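SM80.1 Vicilin (Solanum melongena, PDB 5VF5) is a seed storage globulin of the 7S vicilin family, with two cupin domains and a bound copper ion, and probably serves as a nutrient reserve for the seedling. Local coordinates at residues I72-R77 with R338-G343; G98-L103 with G209-M214; I364-K369 with E379-F384. All blocks are in the same frame, centred on the assembly; numbering follows the deposited sequence.

Interaction 1. Residues I72-R77 with R338-G343; sequences IFVVVR and RVVGFG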
ATOM      1  N   ILE A  72       2.080   4.433  -6.685  1.00 10.57           N
ATOM      2  CA  ILE A  72       1.672   5.321  -5.604  1.00  9.95           C
ATOM      3  C   ILE A  72       2.528   4.962  -4.398  1.00 10.19           C
ATOM      4  O   ILE A  72       2.569   3.789  -3.993  1.00 11.73           O
ATOM      5  CB  ILE A  72       0.196   5.153  -5.217  1.00 11.17           C
ATOM      6  CG1 ILE A  72      -0.705   5.388  -6.420  1.00 13.15           C
ATOM      7  CG2 ILE A  72      -0.131   6.095  -4.086  1.00 12.25           C
ATOM      8  CD1 ILE A  72      -2.145   5.087  -6.145  1.00 17.12           C
ATOM      9  N   PHE A  73       3.275   5.934  -3.886  1.00  9.95           N
ATOM     10  CA  PHE A  73       4.111   5.780  -2.701  1.00 10.23           C
ATOM     11  C   PHE A  73       3.345   6.326  -1.508  1.00 10.29           C
ATOM     12  O   PHE A  73       2.830   7.446  -1.570  1.00 11.87           O
ATOM     13  CB  PHE A  73       5.439   6.558  -2.829  1.00 11.61           C
ATOM     14  CG  PHE A  73       6.518   5.944  -3.660  1.00 13.21           C
ATOM     15  CD1 PHE A  73       6.279   5.043  -4.681  1.00 15.46           C
ATOM     16  CD2 PHE A  73       7.835   6.303  -3.411  1.00 16.22           C
ATOM     17  CE1 PHE A  73       7.316   4.507  -5.406  1.00 15.79           C
ATOM     18  CE2 PHE A  73       8.871   5.764  -4.146  1.00 16.55           C
ATOM     19  CZ  PHE A  73       8.602   4.880  -5.155  1.00 16.20           C
ATOM     20  N   VAL A  74       3.330   5.613  -0.406  1.00 10.32           N
ATOM     21  CA  VAL A  74       2.737   6.050   0.843  1.00  9.57           C
ATOM     22  C   VAL A  74       3.755   5.910   1.946  1.00 11.58           C
ATOM     23  O   VAL A  74       4.257   4.824   2.223  1.00 10.89           O
ATOM     24  CB  VAL A  74       1.480   5.249   1.186  1.00 10.79           C
ATOM     25  CG1 VAL A  74       0.818   5.758   2.474  1.00 13.18           C
ATOM     26  CG2 VAL A  74       0.507   5.256   0.042  1.00 12.55           C
ATOM     27  N   VAL A  75       4.119   7.018   2.593  1.00 10.71           N
ATOM     28  CA  VAL A  75       5.090   6.946   3.677  1.00 10.89           C
ATOM     29  C   VAL A  75       4.431   6.454   4.958  1.00 12.04           C
ATOM     30  O   VAL A  75       3.495   7.067   5.472  1.00 12.86           O
ATOM     31  CB  VAL A  75       5.769   8.295   3.926  1.00 11.92           C
ATOM     32  CG1 VAL A  75       6.800   8.186   5.016  1.00 12.81           C
ATOM     33  CG2 VAL A  75       6.413   8.778   2.654  1.00 14.25           C
ATOM     34  N   VAL A  76       4.920   5.330   5.466  1.00 11.52           N
ATOM     35  CA  VAL A  76       4.395   4.674   6.674  0.50 12.04           C
ATOM     36  C   VAL A  76       5.167   5.057   7.935  1.00 15.05           C
ATOM     37  O   VAL A  76       4.635   5.022   9.023  1.00 22.39           O
ATOM     38  CB  VAL A  76       4.492   3.133   6.535  0.50 15.43           C
ATOM     39  CG1 VAL A  76       4.245   2.408   7.867  0.50 16.83           C
ATOM     40  CG2 VAL A  76       3.540   2.652   5.466  0.50 21.01           C
ATOM     41  N   ARG A  77       6.449   5.380   7.785  1.00 14.82           N
ATOM     42  CA  ARG A  77       7.311   5.688   8.931  0.50 17.23           C
ATOM     43  C   ARG A  77       8.445   6.568   8.473  1.00 15.09           C
ATOM     44  O   ARG A  77       8.972   6.419   7.359  1.00 14.25           O
ATOM     45  CB  ARG A  77       7.889   4.388   9.532  0.50 20.97           C
ATOM     46  CG  ARG A  77       8.449   4.524  10.917  0.50 26.77           C
ATOM     47  CD  ARG A  77       8.345   3.183  11.610  0.50 31.43           C
ATOM     48  NE  ARG A  77       6.969   2.681  11.633  0.50 31.29           N
ATOM     49  CZ  ARG A  77       6.556   1.607  10.976  0.50 27.30           C
ATOM     50  NH1 ARG A  77       5.295   1.216  11.086  0.50 27.84           N
ATOM     51  NH2 ARG A  77       7.408   0.909  10.224  0.50 28.83           N
ATOM     52  N   ARG A 338      -3.072  -0.453  13.062  1.00 14.43           N
ATOM     53  CA  ARG A 338      -3.064   0.522  11.973  0.70 14.72           C
ATOM     54  C   ARG A 338      -2.660  -0.099  10.650  1.00 14.51           C
ATOM     55  O   ARG A 338      -1.700  -0.854  10.549  1.00 15.96           O
ATOM     56  CB  ARG A 338      -2.067   1.638  12.275  0.70 16.15           C
ATOM     57  CG  ARG A 338      -2.271   2.882  11.419  0.70 16.43           C
ATOM     58  CD  ARG A 338      -1.322   4.032  11.786  0.70 18.46           C
ATOM     59  NE  ARG A 338      -1.300   4.344  13.229  0.70 23.96           N
ATOM     60  CZ  ARG A 338      -2.072   5.250  13.845  0.70 29.28           C
ATOM     61  NH1 ARG A 338      -2.990   5.970  13.181  0.70 38.95           N
ATOM     62  NH2 ARG A 338      -1.927   5.445  15.159  0.70 36.97           N
ATOM     63  N   VAL A 339      -3.459   0.232   9.634  1.00 13.26           N
ATOM     64  CA  VAL A 339      -3.251  -0.319   8.269  1.00 13.40           C
ATOM     65  C   VAL A 339      -3.283   0.786   7.243  1.00 11.88           C
ATOM     66  O   VAL A 339      -3.946   1.840   7.450  1.00 14.19           O
ATOM     67  CB  VAL A 339      -4.291  -1.413   7.875  1.00 14.91           C
ATOM     68  CG1 VAL A 339      -4.295  -2.511   8.905  1.00 16.73           C
ATOM     69  CG2 VAL A 339      -5.682  -0.831   7.713  1.00 17.39           C
ATOM     70  N   VAL A 340      -2.634   0.544   6.118  1.00 11.79           N
ATOM     71  CA  VAL A 340      -2.791   1.333   4.923  1.00 13.42           C
ATOM     72  C   VAL A 340      -3.383   0.404   3.907  1.00 12.50           C
ATOM     73  O   VAL A 340      -2.917  -0.726   3.742  1.00 14.85           O
ATOM     74  CB  VAL A 340      -1.448   1.836   4.380  1.00 18.20           C
ATOM     75  CG1 VAL A 340      -1.636   2.574   3.050  1.00 22.00           C
ATOM     76  CG2 VAL A 340      -0.825   2.703   5.416  1.00 21.71           C
ATOM     77  N   GLY A 341      -4.445   0.843   3.259  1.00 12.39           N
ATOM     78  CA  GLY A 341      -5.096   0.039   2.213  1.00 14.28           C
ATOM     79  C   GLY A 341      -5.039   0.734   0.862  1.00 14.74           C
ATOM     80  O   GLY A 341      -5.340   1.937   0.740  1.00 19.73           O
ATOM     81  N   PHE A 342      -4.613   0.042  -0.150  1.00 11.27           N
ATOM     82  CA  PHE A 342      -4.771   0.505  -1.503  1.00  9.42           C
ATOM     83  C   PHE A 342      -6.077  -0.012  -2.047  1.00  9.73           C
ATOM     84  O   PHE A 342      -6.348  -1.213  -2.002  1.00 11.82           O
ATOM     85  CB  PHE A 342      -3.617   0.017  -2.379  1.00 11.02           C
ATOM     86  CG  PHE A 342      -2.305   0.661  -2.068  1.00 11.02           C
ATOM     87  CD1 PHE A 342      -2.142   2.016  -2.309  1.00 10.84           C
ATOM     88  CD2 PHE A 342      -1.227  -0.056  -1.590  1.00 10.67           C
ATOM     89  CE1 PHE A 342      -0.943   2.653  -2.060  1.00 12.32           C
ATOM     90  CE2 PHE A 342      -0.012   0.559  -1.344  1.00 11.58           C
ATOM     91  CZ  PHE A 342       0.146   1.919  -1.563  1.00 11.64           C
ATOM     92  N   GLY A 343      -6.862   0.876  -2.609  1.00 10.63           N
ATOM     93  CA  GLY A 343      -8.114   0.515  -3.261  1.00 10.97           C
ATOM     94  C   GLY A 343      -7.973   0.496  -4.778  1.00 11.77           C
ATOM     95  O   GLY A 343      -7.465   1.464  -5.366  1.00 15.01           O
TER
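F342 pushes its ring against the strand that carries V74 and I72, and this aromatic end is the centre of a contact made mostly by apolar side chains. The phenyl CG stands anti to the carbonyl carbon (chi1 -70°), beside the backbone N, which sends CE1 and CZ across the gap. There CE1 lies 3.6 Å from V74 CG2, the nearer of the two methyls, and 4.1 Å from I72 CG2; CZ comes to 3.9 Å from I72 O. Both residues meet the ring obliquely, sliding past it in the opposite direction. V74 divides its two branches between partners, because while CG2 serves the phenyl, CG1 reaches tip to tip toward V340 CG1 at 4.1 Å. Beta-branched valines suit these positions, being short, stiff and wide enough to touch two neighbours, whereas the longer F342 bridges a broader gap. Y123 of strand 120-128 also touches V340, and its ring meets that of F342 at a plane angle of about 40°. No hydrogen bond crosses. The segment axes are 9.5 Å apart and run nearly antiparallel (174°), too far for backbone pairing but right for two layers. The result is the face-to-face packing of beta sheets, one from each cupin domain, that joins the two halves of a bicupin seed globulin.

Interaction 2. Residues G98-L103 with G209-M214; sequences GDVLRL and GPFNLM
D99 reaches alongside P210 toward N212 and can be followed outward atom by atom. Its CB rests 3.9 Å from P210 CB, the two side chains lying next to each other and pointing the same way, so that the proline ring shelters the aliphatic root of the acid. CG stays over the same proline carbon. Beyond it the carboxylate splits: OD2 accepts from the backbone N of E96, while OD1 takes a nearly straight bond (165°) from N212 ND2 at 2.8 Å. The carboxylate and amide planes are almost perpendicular; the oxygen is approached from above its own plane although it lies in the plane of the amide. With the second N-H given to R97 O, the N212 amide is held by both hydrogens, and its OD1 accepts from M214 N in an Asx turn. Asparagine fits because it offers donors and an acceptor on one short stem.

Next along comes a single antiparallel bridge, the hydrogen-bonded pair V100 and F211: V100 N gives to F211 O at 2.8 Å and F211 N to V100 O at 3.1 Å. The loop ahead of strand 220-222 thereby runs beside strand 100-103, the edge of the first cupin's sheet. F211 CG is wedged between the backbone N and the carbonyl carbon (chi1 51°), which folds the ring back over V100. V100 CB makes a CH-pi contact with one face, 3.9 Å from the ring centroid, and V100 CG1 touches F211 CZ; F235 stacks with the same ring. L101 CD1 packs against P210 CD at 4.1 Å, and a water links G98 O to L213 N.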
ATOM      1  N   GLY A  98       2.521   9.661   6.333  1.00 14.05           N
ATOM      2  CA  GLY A  98       1.224   9.913   5.815  1.00 14.14           C
ATOM      3  C   GLY A  98       1.181  10.523   4.427  1.00 12.20           C
ATOM      4  O   GLY A  98       0.100  10.615   3.818  1.00 14.56           O
ATOM      5  N   ASP A  99       2.336  10.947   3.919  1.00 12.87           N
ATOM      6  CA  ASP A  99       2.374  11.509   2.571  1.00 12.58           C
ATOM      7  C   ASP A  99       2.070  10.439   1.522  1.00 11.91           C
ATOM      8  O   ASP A  99       2.551   9.282   1.626  1.00 13.08           O
ATOM      9  CB  ASP A  99       3.719  12.115   2.253  1.00 13.14           C
ATOM     10  CG  ASP A  99       3.961  13.473   2.902  1.00 13.91           C
ATOM     11  OD1 ASP A  99       3.020  14.131   3.436  1.00 17.63           O
ATOM     12  OD2 ASP A  99       5.142  13.912   2.827  1.00 16.76           O
ATOM     13  N   VAL A 100       1.309  10.844   0.536  1.00 11.59           N
ATOM     14  CA  VAL A 100       0.943  10.069  -0.626  1.00 11.16           C
ATOM     15  C   VAL A 100       1.466  10.748  -1.862  1.00 13.10           C
ATOM     16  O   VAL A 100       1.226  11.930  -2.044  1.00 13.50           O
ATOM     17  CB  VAL A 100      -0.583   9.910  -0.749  1.00 13.11           C
ATOM     18  CG1 VAL A 100      -0.949   9.098  -1.979  1.00 14.11           C
ATOM     19  CG2 VAL A 100      -1.184   9.316   0.527  1.00 14.82           C
ATOM     20  N   LEU A 101       2.163  10.010  -2.742  1.00 11.31           N
ATOM     21  CA  LEU A 101       2.769  10.574  -3.938  1.00 11.75           C
ATOM     22  C   LEU A 101       2.500   9.666  -5.104  1.00 11.23           C
ATOM     23  O   LEU A 101       2.867   8.478  -5.053  1.00 13.93           O
ATOM     24  CB  LEU A 101       4.280  10.757  -3.754  1.00 15.09           C
ATOM     25  CG  LEU A 101       5.014  11.414  -4.901  1.00 14.71           C
ATOM     26  CD1 LEU A 101       4.682  12.878  -5.034  1.00 19.48           C
ATOM     27  CD2 LEU A 101       6.515  11.217  -4.712  1.00 23.99           C
ATOM     28  N   ARG A 102       1.850  10.180  -6.144  1.00 12.10           N
ATOM     29  CA  ARG A 102       1.735   9.453  -7.418  1.00 11.84           C
ATOM     30  C   ARG A 102       3.018   9.676  -8.210  1.00 12.77           C
ATOM     31  O   ARG A 102       3.427  10.803  -8.454  1.00 15.26           O
ATOM     32  CB  ARG A 102       0.528   9.985  -8.165  0.70 13.50           C
ATOM     33  CG  ARG A 102       0.314   9.439  -9.546  0.70 15.44           C
ATOM     34  CD  ARG A 102      -0.424   8.124  -9.531  0.70 17.07           C
ATOM     35  NE  ARG A 102      -0.679   7.804 -10.922  0.70 16.79           N
ATOM     36  CZ  ARG A 102       0.202   7.255 -11.747  0.70 16.72           C
ATOM     37  NH1 ARG A 102       1.366   6.780 -11.292  0.70 19.66           N
ATOM     38  NH2 ARG A 102      -0.110   7.090 -13.007  0.70 20.47           N
ATOM     39  N   LEU A 103       3.649   8.564  -8.609  1.00 11.14           N
ATOM     40  CA  LEU A 103       4.870   8.602  -9.404  1.00 11.53           C
ATOM     41  C   LEU A 103       4.576   7.985 -10.779  1.00 12.62           C
ATOM     42  O   LEU A 103       4.254   6.761 -10.916  1.00 13.93           O
ATOM     43  CB  LEU A 103       5.942   7.761  -8.700  1.00 14.64           C
ATOM     44  CG  LEU A 103       7.335   7.859  -9.264  1.00 16.33           C
ATOM     45  CD1 LEU A 103       7.930   9.252  -9.067  1.00 20.13           C
ATOM     46  CD2 LEU A 103       8.195   6.768  -8.605  1.00 21.03           C
ATOM     47  N   GLY A 209       3.449  17.364  -6.123  1.00 27.80           N
ATOM     48  CA  GLY A 209       3.959  16.968  -4.836  1.00 24.80           C
ATOM     49  C   GLY A 209       3.022  16.054  -4.069  1.00 20.05           C
ATOM     50  O   GLY A 209       1.903  15.704  -4.523  1.00 23.68           O
ATOM     51  N   PRO A 210       3.483  15.631  -2.898  1.00 17.11           N
ATOM     52  CA  PRO A 210       2.674  14.765  -2.070  1.00 16.66           C
ATOM     53  C   PRO A 210       1.495  15.512  -1.479  1.00 17.89           C
ATOM     54  O   PRO A 210       1.483  16.755  -1.410  1.00 20.17           O
ATOM     55  CB  PRO A 210       3.610  14.372  -0.966  1.00 19.12           C
ATOM     56  CG  PRO A 210       4.583  15.490  -0.871  1.00 20.05           C
ATOM     57  CD  PRO A 210       4.789  15.921  -2.277  1.00 20.21           C
ATOM     58  N   PHE A 211       0.509  14.734  -1.064  1.00 15.00           N
ATOM     59  CA  PHE A 211      -0.572  15.186  -0.238  1.00 17.77           C
ATOM     60  C   PHE A 211      -0.666  14.332   1.010  1.00 17.14           C
ATOM     61  O   PHE A 211      -0.170  13.214   1.048  1.00 16.55           O
ATOM     62  CB  PHE A 211      -1.918  15.205  -0.989  1.00 22.23           C
ATOM     63  CG  PHE A 211      -2.252  13.938  -1.702  1.00 23.69           C
ATOM     64  CD1 PHE A 211      -1.797  13.716  -2.996  1.00 23.63           C
ATOM     65  CD2 PHE A 211      -3.099  13.004  -1.117  1.00 29.07           C
ATOM     66  CE1 PHE A 211      -2.137  12.540  -3.681  1.00 28.59           C
ATOM     67  CE2 PHE A 211      -3.438  11.849  -1.790  1.00 29.45           C
ATOM     68  CZ  PHE A 211      -2.975  11.625  -3.070  1.00 23.88           C
ATOM     69  N   ASN A 212      -1.365  14.835   2.017  1.00 18.47           N
ATOM     70  CA  ASN A 212      -1.378  14.215   3.349  1.00 17.29           C
ATOM     71  C   ASN A 212      -2.693  14.580   4.027  1.00 18.76           C
ATOM     72  O   ASN A 212      -3.045  15.760   4.102  1.00 25.20           O
ATOM     73  CB  ASN A 212      -0.175  14.724   4.129  1.00 21.93           C
ATOM     74  CG  ASN A 212       0.075  13.974   5.426  1.00 21.21           C
ATOM     75  OD1 ASN A 212      -0.824  13.843   6.242  1.00 25.25           O
ATOM     76  ND2 ASN A 212       1.341  13.497   5.639  1.00 19.73           N
ATOM     77  N   LEU A 213      -3.441  13.568   4.462  1.00 18.38           N
ATOM     78  CA  LEU A 213      -4.766  13.792   5.045  0.60 17.70           C
ATOM     79  C   LEU A 213      -4.776  13.575   6.563  1.00 19.72           C
ATOM     80  O   LEU A 213      -5.850  13.604   7.160  1.00 20.66           O
ATOM     81  CB  LEU A 213      -5.778  12.840   4.382  0.60 20.67           C
ATOM     82  CG  LEU A 213      -6.151  13.094   2.909  0.60 21.20           C
ATOM     83  CD1 LEU A 213      -5.062  12.697   1.911  0.60 22.13           C
ATOM     84  CD2 LEU A 213      -7.428  12.341   2.556  0.60 18.41           C
ATOM     85  N   MET A 214      -3.591  13.402   7.167  0.50 23.44           N
ATOM     86  CA  MET A 214      -3.469  12.978   8.574  0.50 25.99           C
ATOM     87  C   MET A 214      -4.201  13.916   9.524  0.50 27.15           C
ATOM     88  O   MET A 214      -4.790  13.470  10.506  0.50 27.64           O
ATOM     89  CB  MET A 214      -2.003  12.910   9.013  0.50 27.05           C
ATOM     90  CG  MET A 214      -1.275  11.612   8.678  0.50 25.81           C
ATOM     91  SD  MET A 214       0.302  11.505   9.561  0.50 35.83           S
ATOM     92  CE  MET A 214      -0.260  11.404  11.256  0.50 33.59           C
TER
HETATM   93  O   HOH W   1      -2.500  10.926   4.540  1.00 23.23           O
HETATM   94  O   HOH W   2       1.186  13.072  -6.289  1.00 24.50           O

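Interaction 3. Residues I364-K369 with E379-F384; sequences IDREAK and EVEEIF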
ATOM      1  N   ILE A 364     -33.664   0.311   5.226  1.00 13.99           N
ATOM      2  CA  ILE A 364     -34.555  -0.798   4.878  1.00 13.04           C
ATOM      3  C   ILE A 364     -35.786  -0.661   5.770  1.00 14.22           C
ATOM      4  O   ILE A 364     -35.651  -0.475   6.969  1.00 17.51           O
ATOM      5  CB  ILE A 364     -33.842  -2.163   5.031  1.00 14.12           C
ATOM      6  CG1 ILE A 364     -32.689  -2.196   4.009  1.00 14.17           C
ATOM      7  CG2 ILE A 364     -34.826  -3.305   4.827  1.00 14.45           C
ATOM      8  CD1 ILE A 364     -31.828  -3.430   4.026  1.00 15.06           C
ATOM      9  N   ASP A 365     -36.975  -0.776   5.181  1.00 13.66           N
ATOM     10  CA  ASP A 365     -38.201  -0.574   5.941  0.70 14.13           C
ATOM     11  C   ASP A 365     -38.520  -1.712   6.887  1.00 13.92           C
ATOM     12  O   ASP A 365     -38.023  -2.843   6.740  1.00 13.93           O
ATOM     13  CB  ASP A 365     -39.357  -0.299   4.989  0.70 17.70           C
ATOM     14  CG  ASP A 365     -39.661  -1.487   4.072  0.70 22.01           C
ATOM     15  OD1 ASP A 365     -40.437  -2.361   4.475  0.70 25.82           O
ATOM     16  OD2 ASP A 365     -39.121  -1.566   2.944  0.70 30.45           O
ATOM     17  N   ARG A 366     -39.374  -1.415   7.851  1.00 14.54           N
ATOM     18  CA  ARG A 366     -39.733  -2.368   8.881  1.00 15.30           C
ATOM     19  C   ARG A 366     -40.346  -3.642   8.360  1.00 14.94           C
ATOM     20  O   ARG A 366     -39.988  -4.732   8.780  1.00 15.67           O
ATOM     21  CB  ARG A 366     -40.689  -1.706   9.845  1.00 17.45           C
ATOM     22  CG  ARG A 366     -41.073  -2.528  11.064  1.00 17.90           C
ATOM     23  CD  ARG A 366     -42.006  -1.748  12.016  1.00 20.49           C
ATOM     24  NE  ARG A 366     -41.264  -0.618  12.504  1.00 21.18           N
ATOM     25  CZ  ARG A 366     -41.513   0.661  12.243  1.00 27.69           C
ATOM     26  NH1 ARG A 366     -42.604   1.046  11.577  1.00 37.43           N
ATOM     27  NH2 ARG A 366     -40.679   1.572  12.721  1.00 32.24           N
ATOM     28  N   GLU A 367     -41.246  -3.523   7.401  1.00 15.43           N
ATOM     29  CA  GLU A 367     -41.890  -4.694   6.820  0.50 15.71           C
ATOM     30  C   GLU A 367     -40.885  -5.628   6.070  1.00 13.93           C
ATOM     31  O   GLU A 367     -40.936  -6.864   6.147  1.00 15.24           O
ATOM     32  CB  GLU A 367     -43.026  -4.240   5.905  0.50 18.82           C
ATOM     33  CG  GLU A 367     -44.145  -3.487   6.628  0.50 19.99           C
ATOM     34  CD  GLU A 367     -43.806  -1.998   6.975  0.50 22.06           C
ATOM     35  OE1 GLU A 367     -42.761  -1.404   6.476  0.50 16.49           O
ATOM     36  OE2 GLU A 367     -44.614  -1.403   7.744  0.50 23.30           O
ATOM     37  N   ALA A 368     -39.919  -4.993   5.390  1.00 13.80           N
ATOM     38  CA  ALA A 368     -38.851  -5.734   4.741  1.00 13.26           C
ATOM     39  C   ALA A 368     -37.962  -6.423   5.762  1.00 13.17           C
ATOM     40  O   ALA A 368     -37.503  -7.548   5.516  1.00 13.15           O
ATOM     41  CB  ALA A 368     -38.031  -4.840   3.851  1.00 13.75           C
ATOM     42  N   LYS A 369     -37.732  -5.817   6.913  1.00 12.70           N
ATOM     43  CA  LYS A 369     -36.971  -6.497   7.980  1.00 11.98           C
ATOM     44  C   LYS A 369     -37.739  -7.696   8.502  1.00 13.08           C
ATOM     45  O   LYS A 369     -37.142  -8.760   8.778  1.00 13.56           O
ATOM     46  CB  LYS A 369     -36.685  -5.526   9.130  1.00 14.02           C
ATOM     47  CG  LYS A 369     -35.671  -4.471   8.768  1.00 16.60           C
ATOM     48  CD  LYS A 369     -35.583  -3.398   9.841  1.00 19.01           C
ATOM     49  CE  LYS A 369     -34.497  -2.409   9.494  1.00 25.50           C
ATOM     50  NZ  LYS A 369     -34.811  -1.002   9.730  1.00 19.58           N
ATOM     51  N   GLU A 379     -39.307  -6.073  16.455  1.00 17.94           N
ATOM     52  CA  GLU A 379     -38.304  -6.792  17.208  1.00 20.39           C
ATOM     53  C   GLU A 379     -36.953  -6.789  16.491  1.00 19.10           C
ATOM     54  O   GLU A 379     -35.913  -6.589  17.121  1.00 19.36           O
ATOM     55  CB  GLU A 379     -38.759  -8.225  17.460  1.00 22.22           C
ATOM     56  CG  GLU A 379     -37.805  -8.966  18.381  1.00 28.26           C
ATOM     57  CD  GLU A 379     -38.288 -10.315  18.824  1.00 29.73           C
ATOM     58  OE1 GLU A 379     -39.365 -10.790  18.340  1.00 31.19           O
ATOM     59  OE2 GLU A 379     -37.550 -10.881  19.676  1.00 34.72           O
ATOM     60  N   VAL A 380     -36.975  -6.946  15.171  1.00 17.16           N
ATOM     61  CA  VAL A 380     -35.763  -6.822  14.398  1.00 15.62           C
ATOM     62  C   VAL A 380     -35.167  -5.443  14.599  1.00 16.13           C
ATOM     63  O   VAL A 380     -33.963  -5.297  14.834  1.00 17.81           O
ATOM     64  CB  VAL A 380     -36.015  -7.081  12.902  1.00 15.70           C
ATOM     65  CG1 VAL A 380     -34.711  -6.925  12.122  1.00 15.01           C
ATOM     66  CG2 VAL A 380     -36.493  -8.490  12.677  1.00 17.59           C
ATOM     67  N   GLU A 381     -36.023  -4.414  14.516  1.00 17.42           N
ATOM     68  CA  GLU A 381     -35.555  -3.040  14.682  1.00 19.97           C
ATOM     69  C   GLU A 381     -34.983  -2.795  16.063  1.00 19.78           C
ATOM     70  O   GLU A 381     -33.946  -2.146  16.208  1.00 21.84           O
ATOM     71  CB  GLU A 381     -36.638  -2.025  14.294  1.00 21.99           C
ATOM     72  CG  GLU A 381     -36.867  -2.059  12.792  1.00 26.70           C
ATOM     73  CD  GLU A 381     -37.565  -0.845  12.188  1.00 29.54           C
ATOM     74  OE1 GLU A 381     -38.399  -0.241  12.906  1.00 26.23           O
ATOM     75  OE2 GLU A 381     -37.300  -0.534  10.954  1.00 27.22           O
ATOM     76  N   GLU A 382     -35.627  -3.329  17.081  1.00 19.78           N
ATOM     77  CA  GLU A 382     -35.096  -3.201  18.436  1.00 21.09           C
ATOM     78  C   GLU A 382     -33.669  -3.771  18.503  1.00 20.60           C
ATOM     79  O   GLU A 382     -32.756  -3.107  19.037  1.00 23.08           O
ATOM     80  CB  GLU A 382     -36.018  -3.877  19.451  1.00 25.33           C
ATOM     81  CG  GLU A 382     -35.520  -3.794  20.892  1.00 34.91           C
ATOM     82  CD  GLU A 382     -36.450  -4.446  21.914  1.00 46.44           C
ATOM     83  OE1 GLU A 382     -37.683  -4.413  21.732  1.00 56.38           O
ATOM     84  OE2 GLU A 382     -35.937  -4.978  22.925  1.00 59.24           O
ATOM     85  N   ILE A 383     -33.452  -4.952  17.925  1.00 18.97           N
ATOM     86  CA  ILE A 383     -32.153  -5.584  17.999  1.00 20.95           C
ATOM     87  C   ILE A 383     -31.123  -4.767  17.243  1.00 20.71           C
ATOM     88  O   ILE A 383     -30.041  -4.507  17.738  1.00 20.29           O
ATOM     89  CB  ILE A 383     -32.214  -7.042  17.494  1.00 20.72           C
ATOM     90  CG1 ILE A 383     -33.021  -7.890  18.478  1.00 21.41           C
ATOM     91  CG2 ILE A 383     -30.816  -7.608  17.268  1.00 21.17           C
ATOM     92  CD1 ILE A 383     -33.443  -9.223  17.907  1.00 25.68           C
ATOM     93  N   PHE A 384     -31.504  -4.282  16.065  1.00 19.65           N
ATOM     94  CA  PHE A 384     -30.590  -3.490  15.236  0.60 18.83           C
ATOM     95  C   PHE A 384     -30.241  -2.069  15.755  1.00 22.96           C
ATOM     96  O   PHE A 384     -29.260  -1.426  15.352  1.00 27.31           O
ATOM     97  CB  PHE A 384     -31.142  -3.408  13.814  0.60 20.18           C
ATOM     98  CG  PHE A 384     -31.003  -4.675  13.031  0.60 19.39           C
ATOM     99  CD1 PHE A 384     -30.552  -5.851  13.615  0.60 24.38           C
ATOM    100  CD2 PHE A 384     -31.362  -4.704  11.698  0.60 23.60           C
ATOM    101  CE1 PHE A 384     -30.429  -7.010  12.880  0.60 24.04           C
ATOM    102  CE2 PHE A 384     -31.241  -5.868  10.964  0.60 21.18           C
ATOM    103  CZ  PHE A 384     -30.766  -7.025  11.552  0.60 21.40           C
TER
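K369 and R366 both reach E381, and on this shared carboxylate the contact between two helices turns. I364, first in the segment, contributes its backbone O, which K369 NZ meets at 2.9 Å. D365 follows as the N-cap of helix 366-373, where, in one of its two conformers, OD1 accepts from A368 N; a short acid suits the first turn, whose amides lack acceptors within the helix. R366 crosses E381 at about a right angle. Its chain runs extended until a bend at chi3 (-64°) turns the guanidinium so that its NE and NH2 edge meets a single oxygen. R366 NH2 binds E381 OE1 at 2.9 Å on the syn side, and R366 NE makes a weak bond to the same OE1, also 2.9 Å; the guanidinium and carboxylate planes stand 86° apart. R366 N also hydrogen-bonds to a malonate ion, probably from the crystallisation liquor.

One turn later K369 works at both ends. Its CB packs 3.8 Å from V380 CG1, its CD lies against E381 CG, and a bend at chi4 brings NZ to 2.8 Å from E381 OE2, met on the anti side. The ammonium has a third acceptor in W361 O, matching its three hydrogens.

Helix pairs of this kind form the arms of vicilins, which in relatives join protomers into trimers. With E381 giving one oxygen to arginine and the other to lysine, the carboxylate's rotation is fixed and its negative charge probably stabilised, while the buried lysine is likely kept charged by its neighbours.

How the interactions relate
Interactions 1 and 2 are neighbours: their centres lie 10 Å apart, and strands 69-77 and 100-103 are adjacent in one antiparallel sheet, with backbone hydrogen bonds probable between F73 and L101 and between V75 and G98. One stacks that sheet on its counterpart from the second cupin; the other borders its edge with the loop 209-214, so the second half probably meets the first on a face and at an edge. Along the chain, interaction 2 is nested within the loop that interaction 1 closes. Interaction 3 comes afterwards, its centre about 38 Å from that of interaction 1, in a remote helical arm separate from the double-cupin body.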